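Long-range contacts in glucose-6-phosphate dehydrogenase (Trypanosoma cruzi, PDB 5AQ1), which catalyses the NADP-dependent oxidation of glucose 6-phosphate to 6-phosphogluconolactone, the first step of the pentose phosphate pathway: residues Thr275-Lys285 and Glu297-Val305; Ser403-Ala412 and His422-Glu431. All blocks are in the same frame, centred on the assembly; numbering follows the deposited sequence.

Contact 1: residues Thr275-Lys285 and Glu297-Val305; sequences TQILSLLTMEK and EKVQVLRQV
T275 meets L302 methyl to methyl, its CG2 lying 3.6 Å from L302 CD2, while its hydroxyl turns to I270 O and to Y470 in helix 460-479. One residue on, Q276 starts away from helix 291-302, but its chain bends at chi2 (-68°) and brings the amide back. K298 crosses it at about a right angle and donates from NZ to Q276 OE1 (2.8 Å), in the carbonyl plane and on a lone pair. E462 OE2 accepts a hydrogen bond from Q276 NE2 and forms a salt bridge with K298 NZ. S279 faces the partner helix with its CB against L302; its OG reaches back to Q276 O, arriving from the same face of that carbonyl as L280 N. L280 lies alongside the K298 chain, pointing the same way, with CD2 against CE. At T282 the hydroxyl packs on V301, OG1 to CG2 3.3 Å, and bonds to L278 O from above the carbonyl plane. M283 leaves the helix and lays SD beside K298 CG (3.8 Å), CE on E297 CB and CB near V301 CG1. Beyond it, a water accepts from E284 N and donates to E297 O and E297 OE1, joining the chain after one helix to the other helix. The E284 carboxylate pairs with R355, and E297 OE2 with R287 of the third subunit; K285 NZ reaches E383 of the second subunit and D354 of the third. The short helix segments cross at 99°, their axes 8.8 Å apart at closest approach. E462 probably offsets the charge of the buried K298 and would favour its protonated form, and the Q276 amide is held at both ends, its rotation fixed between K298 and E462.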
loop_
_atom_site.group_PDB
_atom_site.type_symbol
_atom_site.label_atom_id
_atom_site.label_comp_id
_atom_site.label_asym_id
_atom_site.label_seq_id
_atom_site.Cartn_x
_atom_site.Cartn_y
_atom_site.Cartn_z
ATOM N N THR B 275 23.377 -7.213 -15.087
ATOM C CA THR B 275 23.320 -5.976 -14.313
ATOM C C THR B 275 22.462 -4.928 -15.027
ATOM O O THR B 275 21.767 -4.148 -14.382
ATOM C CB THR B 275 24.731 -5.417 -14.046
ATOM O OG1 THR B 275 25.497 -6.392 -13.332
ATOM C CG2 THR B 275 24.671 -4.127 -13.223
ATOM N N GLN B 276 22.508 -4.911 -16.356
ATOM C CA GLN B 276 21.619 -4.052 -17.142
ATOM C C GLN B 276 20.161 -4.410 -16.872
ATOM O O GLN B 276 19.331 -3.538 -16.606
ATOM C CB GLN B 276 21.915 -4.182 -18.639
ATOM C CG GLN B 276 23.079 -3.332 -19.121
ATOM C CD GLN B 276 22.786 -1.848 -19.064
ATOM O OE1 GLN B 276 21.627 -1.428 -19.029
ATOM N NE2 GLN B 276 23.840 -1.039 -19.059
ATOM N N ILE B 277 19.860 -5.704 -16.946
ATOM C CA ILE B 277 18.526 -6.204 -16.624
ATOM C C ILE B 277 18.165 -5.848 -15.181
ATOM O O ILE B 277 17.060 -5.383 -14.916
ATOM C CB ILE B 277 18.420 -7.728 -16.863
ATOM C CG1 ILE B 277 18.422 -8.016 -18.368
ATOM C CG2 ILE B 277 17.157 -8.296 -16.234
ATOM C CD1 ILE B 277 18.707 -9.456 -18.725
ATOM N N LEU B 278 19.106 -6.054 -14.262
ATOM C CA LEU B 278 18.898 -5.704 -12.856
ATOM C C LEU B 278 18.469 -4.249 -12.701
ATOM O O LEU B 278 17.517 -3.953 -11.977
ATOM C CB LEU B 278 20.168 -5.952 -12.037
ATOM C CG LEU B 278 20.150 -5.486 -10.578
ATOM C CD1 LEU B 278 19.051 -6.184 -9.790
ATOM C CD2 LEU B 278 21.505 -5.731 -9.934
ATOM N N SER B 279 19.172 -3.352 -13.394
ATOM C CA SER B 279 18.915 -1.918 -13.281
ATOM C C SER B 279 17.531 -1.550 -13.803
ATOM O O SER B 279 16.850 -0.713 -13.219
ATOM C CB SER B 279 19.983 -1.108 -14.019
ATOM O OG SER B 279 19.852 -1.240 -15.424
ATOM N N LEU B 280 17.114 -2.184 -14.895
ATOM C CA LEU B 280 15.783 -1.944 -15.448
ATOM C C LEU B 280 14.676 -2.447 -14.518
ATOM O O LEU B 280 13.621 -1.820 -14.417
ATOM C CB LEU B 280 15.650 -2.599 -16.822
ATOM C CG LEU B 280 16.520 -1.989 -17.923
ATOM C CD1 LEU B 280 16.573 -2.905 -19.133
ATOM C CD2 LEU B 280 16.012 -0.612 -18.322
ATOM N N LEU B 281 14.923 -3.567 -13.842
ATOM C CA LEU B 281 13.946 -4.151 -12.923
ATOM C C LEU B 281 13.819 -3.400 -11.593
ATOM O O LEU B 281 12.807 -3.541 -10.913
ATOM C CB LEU B 281 14.304 -5.609 -12.624
ATOM C CG LEU B 281 14.224 -6.598 -13.787
ATOM C CD1 LEU B 281 14.934 -7.891 -13.423
ATOM C CD2 LEU B 281 12.780 -6.867 -14.185
ATOM N N THR B 282 14.842 -2.631 -11.218
ATOM C CA THR B 282 14.909 -2.015 -9.891
ATOM C C THR B 282 14.817 -0.483 -9.866
ATOM O O THR B 282 14.480 0.091 -8.829
ATOM C CB THR B 282 16.207 -2.420 -9.164
ATOM O OG1 THR B 282 17.337 -2.057 -9.965
ATOM C CG2 THR B 282 16.226 -3.920 -8.902
ATOM N N MET B 283 15.136 0.173 -10.980
ATOM C CA MET B 283 15.111 1.634 -11.053
ATOM C C MET B 283 13.758 2.207 -10.648
ATOM O O MET B 283 12.736 1.528 -10.732
ATOM C CB MET B 283 15.458 2.117 -12.472
ATOM C CG MET B 283 14.464 1.695 -13.548
ATOM S SD MET B 283 14.930 2.185 -15.225
ATOM C CE MET B 283 13.919 3.641 -15.443
ATOM N N GLU B 284 13.766 3.462 -10.209
ATOM C CA GLU B 284 12.527 4.192 -9.972
ATOM C C GLU B 284 11.900 4.606 -11.300
ATOM O O GLU B 284 12.544 4.553 -12.350
ATOM C CB GLU B 284 12.783 5.434 -9.113
ATOM C CG GLU B 284 13.218 5.127 -7.688
ATOM C CD GLU B 284 12.132 4.444 -6.882
ATOM O OE1 GLU B 284 10.955 4.857 -6.998
ATOM O OE2 GLU B 284 12.453 3.491 -6.139
ATOM N N LYS B 285 10.636 5.008 -11.245
ATOM C CA LYS B 285 9.959 5.546 -12.411
ATOM C C LYS B 285 10.700 6.804 -12.868
ATOM O O LYS B 285 10.932 7.711 -12.066
ATOM C CB LYS B 285 8.510 5.878 -12.081
ATOM C CG LYS B 285 7.716 6.387 -13.271
ATOM C CD LYS B 285 6.325 6.841 -12.863
ATOM C CE LYS B 285 5.434 5.669 -12.501
ATOM N NZ LYS B 285 4.027 6.112 -12.332
ATOM N N GLU B 297 18.052 7.185 -13.897
ATOM C CA GLU B 297 17.447 6.261 -12.934
ATOM C C GLU B 297 18.212 4.949 -12.831
ATOM O O GLU B 297 18.309 4.367 -11.750
ATOM C CB GLU B 297 15.981 5.972 -13.279
ATOM C CG GLU B 297 15.045 7.169 -13.178
ATOM C CD GLU B 297 15.055 7.845 -11.817
ATOM O OE1 GLU B 297 15.368 7.185 -10.803
ATOM O OE2 GLU B 297 14.731 9.047 -11.761
ATOM N N LYS B 298 18.747 4.482 -13.955
ATOM C CA LYS B 298 19.540 3.256 -13.968
ATOM C C LYS B 298 20.826 3.439 -13.159
ATOM O O LYS B 298 21.199 2.564 -12.383
ATOM C CB LYS B 298 19.858 2.831 -15.403
ATOM C CG LYS B 298 18.630 2.422 -16.202
ATOM C CD LYS B 298 18.927 2.286 -17.686
ATOM C CE LYS B 298 19.666 0.996 -17.993
ATOM N NZ LYS B 298 20.086 0.921 -19.418
ATOM N N VAL B 299 21.482 4.584 -13.323
ATOM C CA VAL B 299 22.686 4.891 -12.556
ATOM C C VAL B 299 22.355 5.024 -11.074
ATOM O O VAL B 299 23.080 4.512 -10.223
ATOM C CB VAL B 299 23.367 6.192 -13.037
ATOM C CG1 VAL B 299 24.511 6.582 -12.110
ATOM C CG2 VAL B 299 23.886 6.033 -14.456
ATOM N N GLN B 300 21.261 5.723 -10.782
ATOM C CA GLN B 300 20.834 5.990 -9.410
ATOM C C GLN B 300 20.685 4.707 -8.600
ATOM O O GLN B 300 21.204 4.612 -7.493
ATOM C CB GLN B 300 19.513 6.763 -9.429
ATOM C CG GLN B 300 18.928 7.118 -8.068
ATOM C CD GLN B 300 19.857 7.958 -7.223
ATOM O OE1 GLN B 300 20.661 8.713 -7.749
ATOM N NE2 GLN B 300 19.750 7.832 -5.906
ATOM N N VAL B 301 19.980 3.726 -9.160
ATOM C CA VAL B 301 19.727 2.467 -8.461
ATOM C C VAL B 301 20.978 1.589 -8.365
ATOM O O VAL B 301 21.196 0.933 -7.343
ATOM C CB VAL B 301 18.532 1.677 -9.069
ATOM C CG1 VAL B 301 18.872 1.069 -10.424
ATOM C CG2 VAL B 301 18.072 0.588 -8.111
ATOM N N LEU B 302 21.802 1.579 -9.406
ATOM C CA LEU B 302 23.033 0.788 -9.375
ATOM C C LEU B 302 23.999 1.266 -8.289
ATOM O O LEU B 302 24.698 0.455 -7.681
ATOM C CB LEU B 302 23.731 0.783 -10.740
ATOM C CG LEU B 302 23.126 -0.096 -11.843
ATOM C CD1 LEU B 302 24.035 -0.074 -13.059
ATOM C CD2 LEU B 302 22.896 -1.532 -11.390
ATOM N N ARG B 303 24.015 2.571 -8.022
ATOM C CA ARG B 303 24.839 3.123 -6.943
ATOM C C ARG B 303 24.322 2.751 -5.544
ATOM O O ARG B 303 25.030 2.930 -4.554
ATOM C CB ARG B 303 24.973 4.644 -7.089
ATOM C CG ARG B 303 25.851 5.056 -8.263
ATOM C CD ARG B 303 25.967 6.567 -8.412
ATOM N NE ARG B 303 26.770 7.184 -7.348
ATOM C CZ ARG B 303 26.308 7.979 -6.373
ATOM N NH1 ARG B 303 25.017 8.295 -6.278
ATOM N NH2 ARG B 303 27.157 8.472 -5.473
ATOM N N GLN B 304 23.095 2.234 -5.470
ATOM C CA GLN B 304 22.500 1.769 -4.215
ATOM C C GLN B 304 22.612 0.256 -4.013
ATOM O O GLN B 304 22.174 -0.260 -2.991
ATOM C CB GLN B 304 21.031 2.176 -4.169
ATOM C CG GLN B 304 20.826 3.680 -4.206
ATOM C CD GLN B 304 19.372 4.073 -4.318
ATOM O OE1 GLN B 304 18.482 3.225 -4.341
ATOM N NE2 GLN B 304 19.121 5.368 -4.394
ATOM N N VAL B 305 23.178 -0.455 -4.986
ATOM C CA VAL B 305 23.386 -1.895 -4.859
ATOM C C VAL B 305 24.596 -2.145 -3.966
ATOM O O VAL B 305 25.650 -1.548 -4.166
ATOM C CB VAL B 305 23.610 -2.564 -6.227
ATOM C CG1 VAL B 305 23.921 -4.046 -6.060
ATOM C CG2 VAL B 305 22.389 -2.381 -7.119
HETATM O O HOH W 1 16.468 4.755 -9.869
HETATM O O HOH W 2 12.377 9.478 -10.161
#

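Contact 2: residues Ser403-Ala412 and His422-Glu431; sequences SEAMYLKLTA and HQTELDLTYE
L410 and T424 lie side by side on the closely packed face of the hairpin, CD1 to CG2 3.7 Å, and A412 CB meets the same T424 methyl. L410 CD2 approaches L426 CD1 at 4.2 Å. L408 and L426 continue this face, which the second subunit covers with F231 on L410 and its own L428 on L426. There Y434 of that subunit bonds through its hydroxyl to H422 NE2 and T424 OG1. The two strands form an antiparallel beta hairpin at the edge of the mixed sheet within this chain, with D427 bonding through its backbone to the second subunit, and paired N-H...O=C bonds run from M406-L428 to A412-H422. The face carrying Y407, K409, E425 and D427 is looser and partly exposed. Here the E425 chain runs beside the Y407 ring, CG 4.0 Å from CD2, with the carboxylate almost perpendicular to the ring and paired with R433 of the second subunit. At the far end, where 430-433 turns helical, Y430 N donates to E404 O (3.1 Å), and S403 OG donates a hydrogen bond to OE2 of exposed E431 from above the carboxylate plane (2.6 Å).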
loop_
_atom_site.group_PDB
_atom_site.type_symbol
_atom_site.label_atom_id
_atom_site.label_comp_id
_atom_site.label_asym_id
_atom_site.label_seq_id
_atom_site.Cartn_x
_atom_site.Cartn_y
_atom_site.Cartn_z
ATOM N N SER B 403 12.223 -18.845 -27.318
ATOM C CA SER B 403 10.768 -18.771 -27.401
ATOM C C SER B 403 10.228 -17.702 -26.454
ATOM O O SER B 403 9.537 -17.999 -25.476
ATOM C CB SER B 403 10.160 -20.138 -27.087
ATOM O OG SER B 403 8.752 -20.099 -27.207
ATOM N N GLU B 404 10.573 -16.455 -26.756
ATOM C CA GLU B 404 10.297 -15.330 -25.858
ATOM C C GLU B 404 8.835 -15.245 -25.440
ATOM O O GLU B 404 7.928 -15.381 -26.264
ATOM C CB GLU B 404 10.771 -13.983 -26.428
ATOM C CG GLU B 404 10.711 -13.825 -27.933
ATOM C CD GLU B 404 11.977 -14.298 -28.634
ATOM O OE1 GLU B 404 12.985 -13.565 -28.613
ATOM O OE2 GLU B 404 11.955 -15.402 -29.214
ATOM N N ALA B 405 8.630 -15.022 -24.142
ATOM C CA ALA B 405 7.305 -15.038 -23.540
ATOM C C ALA B 405 7.284 -14.317 -22.199
ATOM O O ALA B 405 8.317 -14.165 -21.539
ATOM C CB ALA B 405 6.839 -16.472 -23.357
ATOM N N MET B 406 6.095 -13.866 -21.816
ATOM C CA MET B 406 5.837 -13.371 -20.470
ATOM C C MET B 406 4.631 -14.131 -19.925
ATOM O O MET B 406 3.607 -14.253 -20.604
ATOM C CB MET B 406 5.565 -11.861 -20.480
ATOM C CG MET B 406 5.409 -11.254 -19.089
ATOM S SD MET B 406 5.521 -9.448 -19.018
ATOM C CE MET B 406 4.005 -8.984 -19.845
ATOM N N TYR B 407 4.756 -14.671 -18.718
ATOM C CA TYR B 407 3.624 -15.336 -18.080
ATOM C C TYR B 407 3.605 -15.160 -16.567
ATOM O O TYR B 407 4.647 -14.970 -15.929
ATOM C CB TYR B 407 3.546 -16.822 -18.466
ATOM C CG TYR B 407 4.783 -17.653 -18.194
ATOM C CD1 TYR B 407 5.817 -17.732 -19.127
ATOM C CD2 TYR B 407 4.902 -18.393 -17.026
ATOM C CE1 TYR B 407 6.943 -18.510 -18.889
ATOM C CE2 TYR B 407 6.021 -19.171 -16.778
ATOM C CZ TYR B 407 7.038 -19.227 -17.707
ATOM O OH TYR B 407 8.145 -20.003 -17.451
ATOM N N LEU B 408 2.395 -15.211 -16.014
ATOM C CA LEU B 408 2.152 -15.016 -14.590
ATOM C C LEU B 408 1.639 -16.315 -13.972
ATOM O O LEU B 408 0.526 -16.758 -14.263
ATOM C CB LEU B 408 1.132 -13.896 -14.391
ATOM C CG LEU B 408 0.710 -13.581 -12.958
ATOM C CD1 LEU B 408 1.892 -13.072 -12.147
ATOM C CD2 LEU B 408 -0.425 -12.570 -12.973
ATOM N N LYS B 409 2.463 -16.927 -13.127
ATOM C CA LYS B 409 2.095 -18.169 -12.467
ATOM C C LYS B 409 1.239 -17.855 -11.252
ATOM O O LYS B 409 1.625 -17.044 -10.411
ATOM C CB LYS B 409 3.338 -18.933 -12.026
ATOM C CG LYS B 409 4.255 -19.335 -13.167
ATOM C CD LYS B 409 5.558 -19.921 -12.651
ATOM C CE LYS B 409 5.379 -21.346 -12.156
ATOM N NZ LYS B 409 6.655 -21.903 -11.626
ATOM N N LEU B 410 0.080 -18.501 -11.164
ATOM C CA LEU B 410 -0.816 -18.318 -10.034
ATOM C C LEU B 410 -1.580 -19.599 -9.714
ATOM O O LEU B 410 -1.486 -20.590 -10.438
ATOM C CB LEU B 410 -1.772 -17.139 -10.276
ATOM C CG LEU B 410 -2.295 -16.831 -11.680
ATOM C CD1 LEU B 410 -3.013 -18.016 -12.285
ATOM C CD2 LEU B 410 -3.224 -15.629 -11.643
ATOM N N THR B 411 -2.312 -19.574 -8.606
ATOM C CA THR B 411 -3.113 -20.711 -8.170
ATOM C C THR B 411 -4.566 -20.547 -8.626
ATOM O O THR B 411 -5.117 -19.444 -8.600
ATOM C CB THR B 411 -3.049 -20.859 -6.644
ATOM O OG1 THR B 411 -1.693 -21.101 -6.258
ATOM C CG2 THR B 411 -3.919 -22.011 -6.161
ATOM N N ALA B 412 -5.164 -21.648 -9.065
ATOM C CA ALA B 412 -6.555 -21.661 -9.493
ATOM C C ALA B 412 -7.213 -22.963 -9.063
ATOM O O ALA B 412 -6.533 -23.918 -8.682
ATOM C CB ALA B 412 -6.646 -21.499 -11.004
ATOM N N HIS B 422 -4.500 -25.996 -8.027
ATOM C CA HIS B 422 -3.314 -26.314 -8.820
ATOM C C HIS B 422 -2.677 -25.010 -9.284
ATOM O O HIS B 422 -3.343 -23.976 -9.320
ATOM C CB HIS B 422 -3.683 -27.186 -10.029
ATOM C CG HIS B 422 -4.334 -26.433 -11.148
ATOM N ND1 HIS B 422 -5.524 -25.755 -11.001
ATOM C CD2 HIS B 422 -3.956 -26.253 -12.437
ATOM C CE1 HIS B 422 -5.850 -25.184 -12.148
ATOM N NE2 HIS B 422 -4.918 -25.477 -13.036
ATOM N N GLN B 423 -1.394 -25.056 -9.629
ATOM C CA GLN B 423 -0.727 -23.887 -10.195
ATOM C C GLN B 423 -0.880 -23.892 -11.717
ATOM O O GLN B 423 -0.714 -24.926 -12.361
ATOM C CB GLN B 423 0.746 -23.827 -9.773
ATOM C CG GLN B 423 1.514 -22.645 -10.363
ATOM C CD GLN B 423 2.690 -22.192 -9.490
ATOM O OE1 GLN B 423 3.776 -22.794 -9.502
ATOM N NE2 GLN B 423 2.476 -21.118 -8.729
ATOM N N THR B 424 -1.215 -22.730 -12.272
ATOM C CA THR B 424 -1.403 -22.555 -13.712
ATOM C C THR B 424 -0.753 -21.228 -14.142
ATOM O O THR B 424 -0.007 -20.634 -13.363
ATOM C CB THR B 424 -2.904 -22.618 -14.080
ATOM O OG1 THR B 424 -3.066 -22.551 -15.502
ATOM C CG2 THR B 424 -3.695 -21.490 -13.417
ATOM N N GLU B 425 -1.002 -20.782 -15.375
ATOM C CA GLU B 425 -0.418 -19.530 -15.882
ATOM C C GLU B 425 -1.396 -18.715 -16.707
ATOM O O GLU B 425 -2.284 -19.263 -17.350
ATOM C CB GLU B 425 0.801 -19.784 -16.777
ATOM C CG GLU B 425 1.796 -20.814 -16.275
ATOM C CD GLU B 425 1.380 -22.235 -16.597
ATOM O OE1 GLU B 425 0.795 -22.462 -17.678
ATOM O OE2 GLU B 425 1.628 -23.126 -15.758
ATOM N N LEU B 426 -1.218 -17.399 -16.673
ATOM C CA LEU B 426 -1.749 -16.517 -17.702
ATOM C C LEU B 426 -0.569 -16.253 -18.617
ATOM O O LEU B 426 0.435 -15.687 -18.189
ATOM C CB LEU B 426 -2.280 -15.215 -17.104
ATOM C CG LEU B 426 -3.313 -15.343 -15.981
ATOM C CD1 LEU B 426 -3.689 -13.955 -15.487
ATOM C CD2 LEU B 426 -4.555 -16.097 -16.422
ATOM N N ASP B 427 -0.685 -16.675 -19.872
ATOM C CA ASP B 427 0.460 -16.780 -20.766
ATOM C C ASP B 427 0.409 -15.797 -21.936
ATOM O O ASP B 427 -0.657 -15.517 -22.476
ATOM C CB ASP B 427 0.535 -18.206 -21.307
ATOM C CG ASP B 427 1.742 -18.431 -22.186
ATOM O OD1 ASP B 427 2.869 -18.471 -21.642
ATOM O OD2 ASP B 427 1.557 -18.562 -23.419
ATOM N N LEU B 428 1.577 -15.275 -22.302
ATOM C CA LEU B 428 1.765 -14.551 -23.553
ATOM C C LEU B 428 3.055 -15.058 -24.185
ATOM O O LEU B 428 4.147 -14.619 -23.819
ATOM C CB LEU B 428 1.838 -13.037 -23.318
ATOM C CG LEU B 428 2.236 -12.151 -24.512
ATOM C CD1 LEU B 428 1.262 -12.305 -25.670
ATOM C CD2 LEU B 428 2.342 -10.692 -24.099
ATOM N N THR B 429 2.913 -16.009 -25.106
ATOM C CA THR B 429 4.034 -16.545 -25.874
ATOM C C THR B 429 4.021 -15.894 -27.253
ATOM O O THR B 429 3.079 -16.079 -28.026
ATOM C CB THR B 429 3.936 -18.080 -26.002
ATOM O OG1 THR B 429 3.881 -18.661 -24.696
ATOM C CG2 THR B 429 5.134 -18.648 -26.737
ATOM N N TYR B 430 5.075 -15.146 -27.558
ATOM C CA TYR B 430 5.094 -14.264 -28.733
ATOM C C TYR B 430 4.933 -14.996 -30.074
ATOM O O TYR B 430 4.289 -14.473 -30.990
ATOM C CB TYR B 430 6.369 -13.401 -28.742
ATOM C CG TYR B 430 6.299 -12.167 -27.854
ATOM C CD1 TYR B 430 5.897 -12.263 -26.523
ATOM C CD2 TYR B 430 6.646 -10.908 -28.339
ATOM C CE1 TYR B 430 5.834 -11.147 -25.710
ATOM C CE2 TYR B 430 6.584 -9.783 -27.529
ATOM C CZ TYR B 430 6.173 -9.912 -26.215
ATOM O OH TYR B 430 6.105 -8.814 -25.389
ATOM N N GLU B 431 5.493 -16.199 -30.186
ATOM C CA GLU B 431 5.436 -16.951 -31.446
ATOM C C GLU B 431 4.027 -17.494 -31.746
ATOM O O GLU B 431 3.708 -17.765 -32.904
ATOM C CB GLU B 431 6.491 -18.070 -31.459
ATOM C CG GLU B 431 6.038 -19.426 -30.934
ATOM C CD GLU B 431 7.131 -20.151 -30.146
ATOM O OE1 GLU B 431 8.266 -20.331 -30.652
ATOM O OE2 GLU B 431 6.853 -20.538 -28.994
HETATM O O HOH W 3 7.482 -17.230 -28.344
#

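In the fold
Contact 1 precedes contact 2 in the sequence, and both belong to the C-terminal domain of the family. Their centres are 26 Å apart and their nearest atoms about 9 Å, without touching. Each approaches the bound glucose 6-phosphate: the Q276 side chain of contact 1 is about 11 Å from it, and that of E404 in contact 2 about 10 Å. Q276 is also about 13 Å from NADPH. Helix 264-282, which enters contact 1, carries D268 and H273, and these line the sugar pocket, while strand 395-401, next to 405-413 in the sheet, ends at Q401, which also lines it. Both contacts also meet the second subunit, contact 1 through K285 and contact 2 along its hairpin.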